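Local coordinates for protein mercuric reductase (Metallosphaera sedula, PDB 4YWO) that probably reduces mercuric ion to elemental mercury with NADPH as electron donor, working as an FAD-containing homodimer, at residues Arg223-Asn227 / Asp228-Val232; Leu373-Ser376 / Ser377-Lys380; Met393-Asn397 / Gly398-Gly402; Ser443-Leu446 / Val447-Phe451. One frame throughout, in Å; residues are numbered along the deposited sequence. Where two conformers were deposited one is given.

Interaction 1 (Arg223-Asn227 / Asp228-Val232); sequences RIMEN and DGVAV
The peptide carbonyl of Met225 is approached on both of its faces, by Val230 N over one and by Asp228 N over the opposite one. Val230 N lies 3.0 Å from Met225 O in a fairly straight bond (155° at the hydrogen). Asp228 N also lies 3.0 Å from Met225 O, but its bond is more bent, at 140°. The next carbonyl, that of Glu226, takes Gly229 N above its plane, with 2.9 Å between Gly229 N and Glu226 O.

The carboxylate of Asp228 is tied back to the helix through water: the water donates to Asp228 OD2 at 2.8 Å and to Ile224 O at 3.0 Å. The same OD2 forms a salt bridge with Arg195, which probably favours the charged state of the acid.

Beyond the turn the chain runs back past the helix and makes an apolar patch. Met225 CB meets Val232 CG2 at 3.6 Å, the two side chains crossing at about a right angle, and Val230 CB at 3.9 Å. Ile202 of strand 199-203 touches both Met225 and Val230. Glu226, with CG anti to its carbonyl carbon (chi1 -69°) and an extended chain, carries OE2 to 4.1 Å from Val232 CB. Arg222 pairs with that OE2 and also holds Val232 O.

The bonds Val230 N to Met225 O and Gly229 N to Glu226 O, with Gly229 at positive phi as the C-prime residue, make a Schellman motif. It ends helix 215-227 and turns the chain into strand 231-233, within a beta-alpha-beta unit of the Rossmann-like kind.

Interaction 2 (Leu373-Ser376 / Ser377-Lys380); sequences LPMS and SVAK
Ser377 N and Val378 N donate back to the carbonyls of Pro374 and Met375, three residues earlier, in two successive 3-10 turns that lead from strand 368-374 of the dimerisation domain into helix 379-383. Ser377 N lies 3.1 Å from Pro374 O, and Val378 N 3.0 Å from Met375 O with an angle of 163° at the hydrogen. Both donors stand well above the carbonyl planes, as the tight winding demands. Val378 sits at the N-cap position of the helix that follows, without a polar side chain to cap it.

The apolar contacts centre on Val378. Leu373 CD2 meets Val378 CG2 at 3.8 Å, the two side chains crossing at about a right angle. Met375 starts away from the bend, but its chain folds at chi2 (52°) and chi3 (66°), bringing SD to 4.1 Å from Val378 CG2. Helix 442-449 covers Leu373 and Val378 through Ser443. Beyond the turn the chain enters the dimer interface, where Ala379 packs on Met99 and Lys380 on Phe346 of the second subunit, while Lys380 NZ bonds to Pro438 O of its own chain. The proline ring only packs beside a hydroxyl, with Pro374 CG 3.6 Å from Ser377 OG.

The polar link between side chains runs through water. One water spans the two serines, 2.7 Å from Ser376 OG and 2.7 Å from Ser377 OG.

Interaction 3 (Met393-Asn397 / Gly398-Gly402); sequences MVTMN and GRIVG
A beta hairpin with a two-residue loop joins strands 390-396 and 399-407 of the dimerisation-domain sheet, turning through a type I' turn from Met396 to Arg399, with Asn397 and Gly398 at its corners. Met396 N donates to Arg399 O at 2.8 Å, and Arg399 N returns a bond to Met396 O at 3.0 Å. Further back, Val401 and Gly402 both face Val394 in a classic beta bulge: Val394 O accepts from Val401 N at 2.9 Å and only weakly from Gly402 N.

On one face Met393 SD lies 4.0 Å from Ile400 CD1, while Ile400 CG1 also touches Thr395 CG2; Phe451 touches both Met393 and Thr395. On the other side Val401 CG2 packs against Met396 CB at 3.9 Å and against Val394 CG1.

Water supplements the turn. Thr395 OG1, set between the backbone N and the carbonyl carbon (chi1 62°), shares a water with Gly398 N, which donates to it. A second water donates to Met396 O at 2.8 Å and meets the extended Arg399 at the guanidinium edge, in its plane, 3.1 Å from NH1.

Interaction 4 (Ser443-Leu446 / Val447-Phe451); sequences SLRL and VALAF
Val447, Ala448 and Leu449 hang on Ser443, Leu444 and Arg445 by the i to i+4 backbone bonds of helix 442-449, the last helix of the dimerisation region. Val447 N donates to Ser443 O at 2.9 Å, nearly straight at 166°. Ala448 N reaches Leu444 O at a longer 3.3 Å, and Leu449 N reaches Arg445 O at 3.0 Å. The ladder then weakens: Ala450 N to Leu446 O is a weak bond, and Phe451 N donates to Ala448 O, three residues back, at 3.2 Å.

Side chains fill in along the helix. Val447 CG1, placed between the backbone N and the carbonyl carbon (chi1 72°), rests 3.4 Å from Leu444 O. Leu449 CD1 touches two side chains of the preceding turn, 4.2 Å from Leu446 CD2 and 3.8 Å from Arg445 NH1, the arginine and Leu449 chains crossing at a slant.

The next shell packs round these groups. Val447 lies on Val391 and Met393 of strand 390-396, so this side of the helix covers the antiparallel sheet, while Ala448 and Leu449 pack against Ile431 of helix 427-431. Arg445 also packs against Arg319 of the second subunit. Its chain, CG anti to the backbone N (chi1 176°), stays extended as far as NE, and there Arg445 NE is bonded to the backbone oxygen Ile431 O.

Along the chain the four contacts come in series, interaction 1 first. It stands apart, in the Rossmann-like part of the chain, its centre about 22 Å from that of interaction 2 and about 32 Å from that of interaction 3. The other three gather round the antiparallel sheet of the dimerisation domain. Interactions 2 and 3 use neighbouring strands, 368-374 and 390-396, without touching each other, and the helix of interaction 4 lies against both: Leu373 CD2 is 3.7 Å from Leu446 CB, and Met393 CE is 3.6 Å from Val447 CG1. The final helix thus bridges the strand exit and the hairpin over one sheet, while residues of interactions 2 and 4 also reach the second subunit.

Interaction 1 (Arg223-Asn227 / Asp228-Val232)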
loop_
_atom_site.group_PDB
_atom_site.type_symbol
_atom_site.label_atom_id
_atom_site.label_comp_id
_atom_site.label_asym_id
_atom_site.label_seq_id
_atom_site.Cartn_x
_atom_site.Cartn_y
_atom_site.Cartn_z
ATOM N N ARG A 223 14.268 -2.169 17.897
ATOM C CA ARG A 223 14.770 -3.260 17.108
ATOM C C ARG A 223 15.212 -2.813 15.728
ATOM O O ARG A 223 16.272 -3.267 15.222
ATOM C CB ARG A 223 13.718 -4.325 16.926
ATOM C CG ARG A 223 13.396 -4.990 18.216
ATOM C CD ARG A 223 12.332 -6.005 17.899
ATOM N NE ARG A 223 12.096 -6.908 19.036
ATOM C CZ ARG A 223 10.958 -7.481 19.269
ATOM N NH1 ARG A 223 9.924 -7.360 18.436
ATOM N NH2 ARG A 223 10.827 -8.261 20.360
ATOM N N ILE A 224 14.414 -1.899 15.141
ATOM C CA ILE A 224 14.729 -1.342 13.815
ATOM C C ILE A 224 16.013 -0.608 13.866
ATOM O O ILE A 224 16.885 -0.802 13.006
ATOM C CB ILE A 224 13.577 -0.517 13.260
ATOM C CG1 ILE A 224 12.376 -1.468 13.043
ATOM C CG2 ILE A 224 13.980 0.147 11.920
ATOM C CD1 ILE A 224 11.041 -0.733 12.885
ATOM N N MET A 225 16.166 0.248 14.857
ATOM C CA MET A 225 17.439 0.955 14.992
ATOM C C MET A 225 18.668 0.061 15.208
ATOM O O MET A 225 19.695 0.214 14.517
ATOM C CB MET A 225 17.331 1.960 16.085
ATOM C CG MET A 225 16.353 3.127 15.898
ATOM S SD MET A 225 16.701 4.203 14.476
ATOM C CE MET A 225 15.665 3.430 13.202
ATOM N N GLU A 226 18.487 -0.879 16.119
ATOM C CA GLU A 226 19.580 -1.799 16.459
ATOM C C GLU A 226 19.919 -2.679 15.341
ATOM O O GLU A 226 21.166 -2.951 15.135
ATOM C CB GLU A 226 19.255 -2.535 17.742
ATOM C CG GLU A 226 19.298 -1.551 18.935
ATOM C CD GLU A 226 19.002 -2.167 20.315
ATOM O OE1 GLU A 226 18.484 -3.310 20.359
ATOM O OE2 GLU A 226 19.225 -1.455 21.366
ATOM N N ASN A 227 18.958 -3.039 14.502
ATOM C CA ASN A 227 19.230 -3.879 13.323
ATOM C C ASN A 227 20.163 -3.157 12.324
ATOM O O ASN A 227 20.851 -3.805 11.563
ATOM C CB ASN A 227 17.913 -4.333 12.628
ATOM C CG ASN A 227 17.140 -5.402 13.396
ATOM O OD1 ASN A 227 17.625 -6.013 14.369
ATOM N ND2 ASN A 227 15.875 -5.626 12.960
ATOM N N ASP A 228 20.220 -1.828 12.329
ATOM C CA ASP A 228 21.171 -1.114 11.465
ATOM C C ASP A 228 22.370 -0.591 12.226
ATOM O O ASP A 228 23.139 0.227 11.739
ATOM C CB ASP A 228 20.516 0.063 10.770
ATOM C CG ASP A 228 20.037 -0.310 9.354
ATOM O OD1 ASP A 228 20.684 -1.079 8.645
ATOM O OD2 ASP A 228 19.031 0.216 8.974
ATOM N N GLY A 229 22.575 -1.060 13.408
ATOM C CA GLY A 229 23.774 -0.720 14.128
ATOM C C GLY A 229 23.715 0.577 14.858
ATOM O O GLY A 229 24.731 1.058 15.321
ATOM N N VAL A 230 22.551 1.152 15.031
ATOM C CA VAL A 230 22.430 2.336 15.821
ATOM C C VAL A 230 22.464 1.970 17.305
ATOM O O VAL A 230 21.782 1.046 17.729
ATOM C CB VAL A 230 21.071 3.075 15.516
ATOM C CG1 VAL A 230 20.872 4.290 16.386
ATOM C CG2 VAL A 230 20.939 3.465 14.065
ATOM N N ALA A 231 23.160 2.756 18.093
ATOM C CA ALA A 231 23.239 2.626 19.568
ATOM C C ALA A 231 22.064 3.470 20.089
ATOM O O ALA A 231 21.968 4.670 19.830
ATOM C CB ALA A 231 24.543 3.242 20.100
ATOM N N VAL A 232 21.133 2.806 20.759
ATOM C CA VAL A 232 19.973 3.455 21.279
ATOM C C VAL A 232 20.180 3.604 22.742
ATOM O O VAL A 232 20.280 2.560 23.435
ATOM C CB VAL A 232 18.727 2.621 20.957
ATOM C CG1 VAL A 232 17.548 3.301 21.633
ATOM C CG2 VAL A 232 18.508 2.577 19.445
HETATM O O HOH W 1 17.550 1.343 11.038
#

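Interaction 2 (Leu373-Ser376 / Ser377-Lys380)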
loop_
_atom_site.group_PDB
_atom_site.type_symbol
_atom_site.label_atom_id
_atom_site.label_comp_id
_atom_site.label_asym_id
_atom_site.label_seq_id
_atom_site.Cartn_x
_atom_site.Cartn_y
_atom_site.Cartn_z
ATOM N N LEU A 373 -2.093 -8.577 15.516
ATOM C CA LEU A 373 -1.691 -9.623 14.587
ATOM C C LEU A 373 -0.164 -9.485 14.331
ATOM O O LEU A 373 0.319 -8.403 13.904
ATOM C CB LEU A 373 -2.362 -9.401 13.242
ATOM C CG LEU A 373 -2.095 -10.441 12.148
ATOM C CD1 LEU A 373 -2.962 -11.642 12.315
ATOM C CD2 LEU A 373 -2.305 -9.800 10.752
ATOM N N PRO A 374 0.666 -10.523 14.534
ATOM C CA PRO A 374 2.068 -10.429 14.140
ATOM C C PRO A 374 2.264 -10.396 12.647
ATOM O O PRO A 374 1.603 -11.190 11.936
ATOM C CB PRO A 374 2.689 -11.738 14.652
ATOM C CG PRO A 374 1.580 -12.580 15.025
ATOM C CD PRO A 374 0.303 -11.862 15.092
ATOM N N MET A 375 3.222 -9.599 12.161
ATOM C CA MET A 375 3.487 -9.612 10.767
ATOM C C MET A 375 4.054 -10.943 10.246
ATOM O O MET A 375 3.876 -11.292 9.103
ATOM C CB MET A 375 4.495 -8.473 10.549
ATOM C CG MET A 375 4.738 -8.010 9.211
ATOM S SD MET A 375 3.317 -7.536 8.171
ATOM C CE MET A 375 2.559 -6.157 8.824
ATOM N N SER A 376 4.630 -11.736 11.117
ATOM C CA SER A 376 5.177 -13.016 10.772
ATOM C C SER A 376 4.067 -13.946 10.306
ATOM O O SER A 376 4.445 -14.874 9.572
ATOM C CB SER A 376 5.931 -13.568 12.029
ATOM O OG SER A 376 5.041 -13.826 13.034
ATOM N N SER A 377 2.779 -13.688 10.633
ATOM C CA SER A 377 1.549 -14.433 10.227
ATOM C C SER A 377 1.021 -13.985 8.837
ATOM O O SER A 377 0.036 -14.595 8.364
ATOM C CB SER A 377 0.389 -14.180 11.147
ATOM O OG SER A 377 0.693 -14.867 12.416
ATOM N N VAL A 378 1.602 -12.968 8.228
ATOM C CA VAL A 378 1.070 -12.439 6.971
ATOM C C VAL A 378 1.810 -13.063 5.816
ATOM O O VAL A 378 3.062 -12.937 5.740
ATOM C CB VAL A 378 1.206 -10.881 7.017
ATOM C CG1 VAL A 378 0.725 -10.235 5.735
ATOM C CG2 VAL A 378 0.364 -10.335 8.168
ATOM N N ALA A 379 1.140 -13.769 4.883
ATOM C CA ALA A 379 1.869 -14.482 3.861
ATOM C C ALA A 379 2.830 -13.611 3.113
ATOM O O ALA A 379 3.942 -13.998 2.896
ATOM C CB ALA A 379 0.914 -15.099 2.822
ATOM N N LYS A 380 2.391 -12.410 2.692
ATOM C CA LYS A 380 3.280 -11.634 1.871
ATOM C C LYS A 380 4.568 -11.254 2.628
ATOM O O LYS A 380 5.634 -11.157 2.080
ATOM C CB LYS A 380 2.570 -10.348 1.338
ATOM C CG LYS A 380 3.414 -9.561 0.342
ATOM C CD LYS A 380 3.838 -10.452 -0.850
ATOM C CE LYS A 380 4.324 -9.777 -2.114
ATOM N NZ LYS A 380 3.221 -9.030 -2.784
HETATM O O HOH W 2 3.175 -15.743 13.204
#

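Interaction 3 (Met393-Asn397 / Gly398-Gly402)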
loop_
_atom_site.group_PDB
_atom_site.type_symbol
_atom_site.label_atom_id
_atom_site.label_comp_id
_atom_site.label_asym_id
_atom_site.label_seq_id
_atom_site.Cartn_x
_atom_site.Cartn_y
_atom_site.Cartn_z
ATOM N N MET A 393 -5.356 -3.202 15.898
ATOM C CA MET A 393 -6.654 -2.598 15.571
ATOM C C MET A 393 -7.442 -2.359 16.830
ATOM O O MET A 393 -7.427 -3.244 17.717
ATOM C CB MET A 393 -7.406 -3.447 14.550
ATOM C CG MET A 393 -8.783 -2.907 14.054
ATOM S SD MET A 393 -9.505 -3.899 12.773
ATOM C CE MET A 393 -8.550 -3.326 11.381
ATOM N N VAL A 394 -8.029 -1.193 16.955
ATOM C CA VAL A 394 -8.781 -0.806 18.130
ATOM C C VAL A 394 -10.195 -0.436 17.751
ATOM O O VAL A 394 -10.401 0.300 16.778
ATOM C CB VAL A 394 -8.148 0.399 18.812
ATOM C CG1 VAL A 394 -8.899 0.810 20.065
ATOM C CG2 VAL A 394 -6.650 0.261 19.086
ATOM N N THR A 395 -11.205 -1.010 18.447
ATOM C CA THR A 395 -12.615 -0.679 18.088
ATOM C C THR A 395 -13.269 -0.069 19.314
ATOM O O THR A 395 -12.880 -0.346 20.434
ATOM C CB THR A 395 -13.481 -1.867 17.623
ATOM O OG1 THR A 395 -13.579 -2.834 18.731
ATOM C CG2 THR A 395 -12.861 -2.569 16.395
ATOM N N MET A 396 -14.261 0.818 19.098
ATOM C CA MET A 396 -15.001 1.452 20.221
ATOM C C MET A 396 -16.457 1.319 19.766
ATOM O O MET A 396 -16.828 1.762 18.681
ATOM C CB MET A 396 -14.533 2.887 20.371
ATOM C CG MET A 396 -15.592 3.854 20.937
ATOM S SD MET A 396 -15.518 3.446 22.660
ATOM C CE MET A 396 -14.218 4.689 22.959
ATOM N N ASN A 397 -17.257 0.623 20.580
ATOM C CA ASN A 397 -18.643 0.326 20.236
ATOM C C ASN A 397 -18.831 -0.343 18.895
ATOM O O ASN A 397 -19.784 -0.079 18.151
ATOM C CB ASN A 397 -19.472 1.602 20.432
ATOM C CG ASN A 397 -19.611 1.882 21.882
ATOM O OD1 ASN A 397 -19.655 0.914 22.631
ATOM N ND2 ASN A 397 -19.501 3.152 22.320
ATOM N N GLY A 398 -17.874 -1.181 18.551
ATOM C CA GLY A 398 -17.877 -1.989 17.398
ATOM C C GLY A 398 -17.383 -1.275 16.125
ATOM O O GLY A 398 -17.327 -1.888 15.118
ATOM N N ARG A 399 -16.995 -0.037 16.264
ATOM C CA ARG A 399 -16.424 0.720 15.050
ATOM C C ARG A 399 -14.919 0.803 15.200
ATOM O O ARG A 399 -14.374 1.069 16.283
ATOM C CB ARG A 399 -17.027 2.071 14.900
ATOM C CG ARG A 399 -18.549 2.048 14.854
ATOM C CD ARG A 399 -19.064 3.433 14.503
ATOM N NE ARG A 399 -20.548 3.463 14.528
ATOM C CZ ARG A 399 -21.267 3.472 15.610
ATOM N NH1 ARG A 399 -20.704 3.545 16.826
ATOM N NH2 ARG A 399 -22.595 3.550 15.500
ATOM N N ILE A 400 -14.238 0.643 14.079
ATOM C CA ILE A 400 -12.748 0.804 14.077
ATOM C C ILE A 400 -12.415 2.244 14.313
ATOM O O ILE A 400 -12.924 3.179 13.587
ATOM C CB ILE A 400 -12.196 0.323 12.778
ATOM C CG1 ILE A 400 -12.481 -1.175 12.540
ATOM C CG2 ILE A 400 -10.660 0.576 12.711
ATOM C CD1 ILE A 400 -12.407 -1.717 11.150
ATOM N N VAL A 401 -11.658 2.509 15.340
ATOM C CA VAL A 401 -11.175 3.765 15.691
ATOM C C VAL A 401 -9.672 4.022 15.730
ATOM O O VAL A 401 -9.222 5.169 15.936
ATOM C CB VAL A 401 -11.797 4.309 16.994
ATOM C CG1 VAL A 401 -13.332 4.371 16.886
ATOM C CG2 VAL A 401 -11.356 3.531 18.223
ATOM N N GLY A 402 -8.870 2.969 15.579
ATOM C CA GLY A 402 -7.425 3.149 15.554
ATOM C C GLY A 402 -6.841 1.950 14.872
ATOM O O GLY A 402 -7.262 0.796 15.028
HETATM O O HOH W 3 -15.698 -2.332 20.320
HETATM O O HOH W 4 -17.843 4.143 17.705
#

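Interaction 4 (Ser443-Leu446 / Val447-Phe451)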
loop_
_atom_site.group_PDB
_atom_site.type_symbol
_atom_site.label_atom_id
_atom_site.label_comp_id
_atom_site.label_asym_id
_atom_site.label_seq_id
_atom_site.Cartn_x
_atom_site.Cartn_y
_atom_site.Cartn_z
ATOM N N SER A 443 -3.333 -7.738 5.803
ATOM C CA SER A 443 -3.198 -7.737 7.278
ATOM C C SER A 443 -4.305 -6.937 7.971
ATOM O O SER A 443 -4.689 -7.287 9.091
ATOM C CB SER A 443 -1.849 -7.226 7.729
ATOM O OG SER A 443 -1.725 -5.858 7.385
ATOM N N LEU A 444 -4.906 -5.951 7.330
ATOM C CA LEU A 444 -6.053 -5.210 7.911
ATOM C C LEU A 444 -7.261 -6.131 8.077
ATOM O O LEU A 444 -7.939 -6.074 9.070
ATOM C CB LEU A 444 -6.429 -4.002 7.040
ATOM C CG LEU A 444 -5.306 -2.961 7.023
ATOM C CD1 LEU A 444 -5.666 -1.885 6.015
ATOM C CD2 LEU A 444 -5.155 -2.281 8.367
ATOM N N ARG A 445 -7.479 -7.018 7.112
ATOM C CA ARG A 445 -8.598 -7.942 7.226
ATOM C C ARG A 445 -8.221 -9.082 8.187
ATOM O O ARG A 445 -9.054 -9.517 8.948
ATOM C CB ARG A 445 -8.984 -8.456 5.809
ATOM C CG ARG A 445 -10.093 -9.524 5.797
ATOM C CD ARG A 445 -10.641 -9.786 4.365
ATOM N NE ARG A 445 -11.721 -10.740 4.468
ATOM C CZ ARG A 445 -11.555 -12.025 4.670
ATOM N NH1 ARG A 445 -10.333 -12.568 4.778
ATOM N NH2 ARG A 445 -12.647 -12.758 4.783
ATOM N N LEU A 446 -6.959 -9.502 8.221
ATOM C CA LEU A 446 -6.576 -10.565 9.136
ATOM C C LEU A 446 -6.671 -10.161 10.531
ATOM O O LEU A 446 -7.141 -10.981 11.436
ATOM C CB LEU A 446 -5.159 -11.032 8.818
ATOM C CG LEU A 446 -4.932 -11.700 7.450
ATOM C CD1 LEU A 446 -3.464 -11.852 7.155
ATOM C CD2 LEU A 446 -5.720 -13.032 7.426
ATOM N N VAL A 447 -6.291 -8.932 10.863
ATOM C CA VAL A 447 -6.501 -8.518 12.238
ATOM C C VAL A 447 -7.961 -8.353 12.586
ATOM O O VAL A 447 -8.375 -8.568 13.742
ATOM C CB VAL A 447 -5.644 -7.256 12.606
ATOM C CG1 VAL A 447 -6.151 -5.996 11.975
ATOM C CG2 VAL A 447 -5.472 -7.072 14.115
ATOM N N ALA A 448 -8.789 -7.920 11.647
ATOM C CA ALA A 448 -10.269 -7.881 11.850
ATOM C C ALA A 448 -10.795 -9.305 12.204
ATOM O O ALA A 448 -11.693 -9.412 13.133
ATOM C CB ALA A 448 -10.949 -7.353 10.570
ATOM N N LEU A 449 -10.322 -10.310 11.528
ATOM C CA LEU A 449 -10.726 -11.714 11.763
ATOM C C LEU A 449 -10.361 -12.157 13.208
ATOM O O LEU A 449 -11.018 -13.022 13.821
ATOM C CB LEU A 449 -10.097 -12.635 10.784
ATOM C CG LEU A 449 -10.719 -12.630 9.390
ATOM C CD1 LEU A 449 -9.799 -13.328 8.450
ATOM C CD2 LEU A 449 -12.068 -13.334 9.382
ATOM N N ALA A 450 -9.332 -11.518 13.764
ATOM C CA ALA A 450 -8.856 -11.840 15.128
ATOM C C ALA A 450 -9.832 -11.463 16.190
ATOM O O ALA A 450 -9.651 -11.933 17.356
ATOM C CB ALA A 450 -7.496 -11.223 15.420
ATOM N N PHE A 451 -10.870 -10.673 15.909
ATOM C CA PHE A 451 -11.788 -10.156 16.874
ATOM C C PHE A 451 -12.675 -11.285 17.353
ATOM O O PHE A 451 -12.955 -11.387 18.530
ATOM C CB PHE A 451 -12.584 -8.938 16.449
ATOM C CG PHE A 451 -11.769 -7.658 16.638
ATOM C CD1 PHE A 451 -10.754 -7.381 15.736
ATOM C CD2 PHE A 451 -11.816 -6.867 17.788
ATOM C CE1 PHE A 451 -9.998 -6.294 15.930
ATOM C CE2 PHE A 451 -11.105 -5.745 17.971
ATOM C CZ PHE A 451 -10.068 -5.445 17.016
#